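Local coordinates for protein putative 3-hydroxybutyryl-CoA dehydratase (Rhodopseudomonas palustris, PDB 3HIN) that probably acts as a lyase of the enoyl-CoA hydratase/isomerase (crotonase) family, consistent with hydration of enoyl-CoA or dehydration of 3-hydroxyacyl-CoA thioesters, at residues S247-E250 / A251-I255; V176-A179 / A180-V183. All coordinates share one frame; numbering follows the deposited sequence.

Contact 1: residues S247-E250 / A251-I255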
ATOM      1  N   SER A 247      27.503 -17.116  14.733  1.00 35.38           N
ATOM      2  CA  SER A 247      28.937 -16.985  14.795  1.00 36.28           C
ATOM      3  C   SER A 247      29.332 -15.974  15.882  1.00 36.21           C
ATOM      4  O   SER A 247      30.508 -15.755  16.114  1.00 37.51           O
ATOM      5  CB  SER A 247      29.521 -16.747  13.397  1.00 37.28           C
ATOM      6  OG  SER A 247      29.280 -15.423  13.058  1.00 37.97           O
ATOM      7  N   ASP A 248      28.334 -15.431  16.598  1.00 36.21           N
ATOM      8  CA  ASP A 248      28.532 -14.449  17.651  1.00 37.64           C
ATOM      9  C   ASP A 248      29.051 -15.003  19.005  1.00 39.54           C
ATOM     10  O   ASP A 248      28.625 -16.103  19.439  1.00 38.12           O
ATOM     11  CB  ASP A 248      27.217 -13.761  17.908  1.00 37.39           C
ATOM     12  CG  ASP A 248      27.338 -12.637  18.889  1.00 39.66           C
ATOM     13  OD1 ASP A 248      27.379 -11.489  18.408  1.00 38.06           O
ATOM     14  OD2 ASP A 248      27.402 -12.883  20.122  1.00 41.53           O
ATOM     15  N   GLN A 249      29.908 -14.223  19.697  1.00 40.99           N
ATOM     16  CA  GLN A 249      30.574 -14.724  20.905  1.00 42.64           C
ATOM     17  C   GLN A 249      29.618 -15.204  21.991  1.00 43.12           C
ATOM     18  O   GLN A 249      29.881 -16.246  22.610  1.00 43.76           O
ATOM     19  CB  GLN A 249      31.637 -13.759  21.455  1.00 43.03           C
ATOM     20  CG  GLN A 249      32.706 -14.476  22.312  1.00 48.18           C
ATOM     21  CD  GLN A 249      33.514 -15.577  21.516  1.00 52.01           C
ATOM     22  OE1 GLN A 249      33.954 -15.345  20.379  1.00 53.46           O
ATOM     23  NE2 GLN A 249      33.675 -16.757  22.117  1.00 46.79           N
ATOM     24  N   GLU A 250      28.523 -14.479  22.221  1.00 44.21           N
ATOM     25  CA  GLU A 250      27.481 -14.925  23.171  1.00 45.05           C
ATOM     26  C   GLU A 250      26.896 -16.304  22.817  1.00 45.61           C
ATOM     27  O   GLU A 250      26.658 -17.131  23.732  1.00 45.52           O
ATOM     28  CB  GLU A 250      26.330 -13.906  23.334  1.00 45.60           C
ATOM     29  CG  GLU A 250      25.269 -14.339  24.426  1.00 48.55           C
ATOM     30  CD  GLU A 250      25.894 -14.682  25.824  1.00 51.83           C
ATOM     31  OE1 GLU A 250      26.895 -14.038  26.211  1.00 51.25           O
ATOM     32  OE2 GLU A 250      25.389 -15.589  26.546  1.00 52.01           O
ATOM     33  N   ALA A 251      26.633 -16.547  21.517  1.00 44.62           N
ATOM     34  CA  ALA A 251      26.205 -17.883  21.067  1.00 44.53           C
ATOM     35  C   ALA A 251      27.251 -18.998  21.327  1.00 44.79           C
ATOM     36  O   ALA A 251      26.882 -20.096  21.740  1.00 44.57           O
ATOM     37  CB  ALA A 251      25.762 -17.864  19.591  1.00 43.80           C
ATOM     38  N   LYS A 252      28.520 -18.713  21.118  1.00 45.04           N
ATOM     39  CA  LYS A 252      29.570 -19.706  21.279  1.00 46.55           C
ATOM     40  C   LYS A 252      29.796 -20.044  22.724  1.00 46.41           C
ATOM     41  O   LYS A 252      30.145 -21.128  23.081  1.00 47.59           O
ATOM     42  CB  LYS A 252      30.865 -19.177  20.699  1.00 45.97           C
ATOM     43  CG  LYS A 252      30.917 -19.148  19.217  1.00 48.00           C
ATOM     44  CD  LYS A 252      31.854 -18.100  18.745  1.00 51.83           C
ATOM     45  CE  LYS A 252      32.343 -18.395  17.371  1.00 53.88           C
ATOM     46  NZ  LYS A 252      33.424 -17.453  17.051  1.00 54.25           N
ATOM     47  N   THR A 253      29.591 -19.058  23.544  1.00 46.92           N
ATOM     48  CA  THR A 253      29.792 -19.154  24.972  1.00 47.50           C
ATOM     49  C   THR A 253      28.743 -20.109  25.513  1.00 47.71           C
ATOM     50  O   THR A 253      29.065 -21.013  26.270  1.00 48.18           O
ATOM     51  CB  THR A 253      29.691 -17.768  25.646  1.00 47.19           C
ATOM     52  OG1 THR A 253      30.806 -16.961  25.244  1.00 47.03           O
ATOM     53  CG2 THR A 253      29.713 -17.903  27.141  1.00 47.87           C
ATOM     54  N   ARG A 254      27.503 -19.908  25.088  1.00 47.42           N
ATOM     55  CA  ARG A 254      26.386 -20.757  25.447  1.00 48.25           C
ATOM     56  C   ARG A 254      26.538 -22.175  24.952  1.00 49.18           C
ATOM     57  O   ARG A 254      26.266 -23.086  25.695  1.00 49.90           O
ATOM     58  CB  ARG A 254      25.055 -20.151  24.949  1.00 48.39           C
ATOM     59  CG  ARG A 254      24.449 -19.139  25.943  1.00 47.14           C
ATOM     60  CD  ARG A 254      23.449 -18.241  25.276  1.00 48.88           C
ATOM     61  NE  ARG A 254      23.295 -16.990  26.019  1.00 47.24           N
ATOM     62  CZ  ARG A 254      22.129 -16.524  26.458  1.00 47.72           C
ATOM     63  NH1 ARG A 254      20.994 -17.197  26.195  1.00 44.26           N
ATOM     64  NH2 ARG A 254      22.107 -15.374  27.139  1.00 46.23           N
ATOM     65  N   ILE A 255      26.977 -22.367  23.714  1.00 50.92           N
ATOM     66  CA  ILE A 255      27.279 -23.720  23.188  1.00 53.17           C
ATOM     67  C   ILE A 255      28.445 -24.412  23.911  1.00 54.24           C
ATOM     68  O   ILE A 255      28.426 -25.629  24.058  1.00 53.79           O
ATOM     69  CB  ILE A 255      27.501 -23.726  21.640  1.00 52.92           C
ATOM     70  CG1 ILE A 255      26.274 -24.300  20.915  1.00 55.23           C
ATOM     71  CG2 ILE A 255      28.740 -24.512  21.233  1.00 53.69           C
ATOM     72  CD1 ILE A 255      25.285 -23.184  20.305  1.00 54.29           C
TER
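Glu250 and Arg254, one helical turn apart, close a salt bridge along the first turns of helix 249-265. Glu250 CB lies 3.2 Å from Ala251 N. CG, set anti to the backbone N (chi1 -176°), comes 3.7 Å from Arg254 NE; the bend at chi2 then swings Glu250 CD to 3.5 Å from Arg254 NE and brings OE2 in. Glu250 OE2 takes Arg254 NE at 2.6 Å through its anti lone pair, with an N-H...O angle of 178° and the oxygen in the guanidinium plane; the two flat groups stand nearly perpendicular, 88° apart. Arg254 NH2 adds a weak, bent bond to the same oxygen, 3.3 Å from Glu250 OE2, and has a further acceptor in the carbonyl of Gln210. At the helix start Asp248 is the N-cap: its OD2 accepts from Glu250 N at 2.9 Å. Thr253 OG1 reaches back one turn to Gln249 O, 2.9 Å away and from above the carbonyl plane, while Thr253 N approaches from the opposite face. The segment lies at the surface where helix 231-247 ends and helix 249-265 begins, with Ser247 OG bonded to Thr243 O in the preceding helix.

Contact 2: residues V176-A179 / A180-V183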
ATOM      1  N   VAL A 176     -17.793  -8.506  19.822  1.00 36.41           N
ATOM      2  CA  VAL A 176     -16.841  -8.593  20.924  1.00 37.10           C
ATOM      3  C   VAL A 176     -16.380 -10.058  21.122  1.00 37.40           C
ATOM      4  O   VAL A 176     -17.131 -11.007  20.911  1.00 35.94           O
ATOM      5  CB  VAL A 176     -17.500  -8.040  22.205  1.00 38.57           C
ATOM      6  CG1 VAL A 176     -16.510  -8.002  23.388  1.00 34.64           C
ATOM      7  CG2 VAL A 176     -18.182  -6.626  21.944  1.00 39.92           C
ATOM      8  N   TYR A 177     -15.119 -10.215  21.517  1.00 37.49           N
ATOM      9  CA  TYR A 177     -14.522 -11.489  21.825  1.00 37.15           C
ATOM     10  C   TYR A 177     -14.052 -11.493  23.303  1.00 38.27           C
ATOM     11  O   TYR A 177     -13.440 -10.518  23.785  1.00 38.95           O
ATOM     12  CB  TYR A 177     -13.341 -11.683  20.887  1.00 37.01           C
ATOM     13  CG  TYR A 177     -13.717 -12.076  19.416  1.00 36.23           C
ATOM     14  CD1 TYR A 177     -14.300 -13.312  19.134  1.00 41.03           C
ATOM     15  CD2 TYR A 177     -13.490 -11.239  18.353  1.00 31.53           C
ATOM     16  CE1 TYR A 177     -14.614 -13.718  17.813  1.00 38.62           C
ATOM     17  CE2 TYR A 177     -13.823 -11.609  17.032  1.00 32.86           C
ATOM     18  CZ  TYR A 177     -14.377 -12.862  16.777  1.00 35.99           C
ATOM     19  OH  TYR A 177     -14.736 -13.278  15.536  1.00 32.20           O
ATOM     20  N   SER A 178     -14.328 -12.569  24.032  1.00 37.06           N
ATOM     21  CA  SER A 178     -13.718 -12.756  25.332  1.00 37.49           C
ATOM     22  C   SER A 178     -12.233 -13.155  25.226  1.00 36.71           C
ATOM     23  O   SER A 178     -11.701 -13.481  24.155  1.00 33.75           O
ATOM     24  CB  SER A 178     -14.479 -13.880  26.131  1.00 39.22           C
ATOM     25  OG  SER A 178     -14.480 -15.093  25.366  1.00 40.22           O
ATOM     26  N   ALA A 179     -11.585 -13.177  26.389  1.00 37.11           N
ATOM     27  CA  ALA A 179     -10.218 -13.662  26.477  1.00 36.91           C
ATOM     28  C   ALA A 179     -10.133 -15.144  25.994  1.00 36.76           C
ATOM     29  O   ALA A 179      -9.240 -15.496  25.255  1.00 35.25           O
ATOM     30  CB  ALA A 179      -9.779 -13.538  27.886  1.00 36.34           C
ATOM     31  N   ALA A 180     -11.068 -15.989  26.436  1.00 36.95           N
ATOM     32  CA  ALA A 180     -11.125 -17.412  25.981  1.00 37.18           C
ATOM     33  C   ALA A 180     -11.282 -17.557  24.457  1.00 38.08           C
ATOM     34  O   ALA A 180     -10.491 -18.213  23.818  1.00 36.44           O
ATOM     35  CB  ALA A 180     -12.225 -18.166  26.694  1.00 36.99           C
ATOM     36  N   GLU A 181     -12.315 -16.954  23.883  1.00 38.98           N
ATOM     37  CA  GLU A 181     -12.374 -16.865  22.430  1.00 40.11           C
ATOM     38  C   GLU A 181     -11.082 -16.310  21.818  1.00 40.34           C
ATOM     39  O   GLU A 181     -10.598 -16.813  20.806  1.00 41.17           O
ATOM     40  CB  GLU A 181     -13.523 -15.982  22.029  1.00 40.41           C
ATOM     41  CG  GLU A 181     -14.847 -16.535  22.491  1.00 45.95           C
ATOM     42  CD  GLU A 181     -15.997 -15.599  22.140  1.00 52.92           C
ATOM     43  OE1 GLU A 181     -16.256 -14.651  22.916  1.00 54.38           O
ATOM     44  OE2 GLU A 181     -16.628 -15.809  21.073  1.00 55.43           O
ATOM     45  N   GLY A 182     -10.501 -15.291  22.434  1.00 39.28           N
ATOM     46  CA  GLY A 182      -9.421 -14.576  21.758  1.00 39.08           C
ATOM     47  C   GLY A 182      -8.140 -15.369  21.623  1.00 40.04           C
ATOM     48  O   GLY A 182      -7.440 -15.276  20.609  1.00 37.99           O
ATOM     49  N   VAL A 183      -7.826 -16.188  22.645  1.00 40.38           N
ATOM     50  CA  VAL A 183      -6.579 -16.972  22.593  1.00 39.41           C
ATOM     51  C   VAL A 183      -6.686 -17.941  21.415  1.00 40.33           C
ATOM     52  O   VAL A 183      -5.681 -18.276  20.768  1.00 40.04           O
ATOM     53  CB  VAL A 183      -6.277 -17.726  23.948  1.00 39.87           C
ATOM     54  CG1 VAL A 183      -7.375 -18.789  24.310  1.00 38.91           C
ATOM     55  CG2 VAL A 183      -4.915 -18.377  23.909  1.00 37.06           C
TER
HETATM   56  O   HOH W   1     -18.242 -13.095  19.771  1.00 41.82           O
HETATM   57  O   HOH W   2     -17.988 -12.492  23.097  1.00 43.59           O
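Glu181 doubles back over Ser178 so that its carboxylate lies beside the residue that starts its own helix. CG stands anti to the carbonyl carbon (chi1 -61°) and the chain is extended beyond it, which delivers OE1 to the backbone N-H of Ser178: the bond is 3.0 Å from Ser178 N to Glu181 OE1, almost straight at 179°, and meets the oxygen from above the carboxylate plane. Ser178 answers with its hydroxyl, OG accepting from Glu181 N at 3.2 Å. Ser178 OG also lies 3.1 Å from Glu181 OE1. These reciprocal side-chain-to-backbone bonds make a capping box, with Ser178 as N-cap of helix 179-185, directly after the short strand 177-178. The first helical bond follows from Gly182 N to Ser178 O. The other carboxylate oxygen, Glu181 OE2, sits near the plane of the Tyr177 ring at its edge, 3.9 Å from Tyr177 CD1, and ring and carboxylate are turned 66° apart. Replacing Glu181 by alanine would probably leave Ser178 N without its acceptor, undoing half of the capping box, and take the carboxylate oxygen from the ring edge. One water bridges Val176 O and Glu181 OE1, 2.8 Å from the latter; another, on Val176 O, reaches Glu181 OE2 only weakly. Just before the helix, Tyr177 bonds through its backbone to Tyr139 of strand 138-140 and through OH to Arg166, its ring meeting those of His185 and Phe187, while Ala179 and Val183 touch Leu191 in strand 190-192.

Contact 2 comes first along the chain and contact 1 follows near the C-terminal end, both in the part of the chain that belongs to the enoyl-CoA hydratase/isomerase fold. They lie about 40 Å apart between centres and about 26 Å between nearest atoms, so neither touches the other. Contact 2, its centre about 17 Å from the centre of the chain, is partly buried and joins the edge strand 177-178 of the three-stranded sheet to helix 179-185, beside strand 190-192 of the six-stranded sheet. Contact 1, its centre about 29 Å from the centre of the chain, is a surface feature on the last modelled helix, 249-265. They share no helix or strand; each is a separate helix start, one set against the sheets and one in the C-terminal helical region.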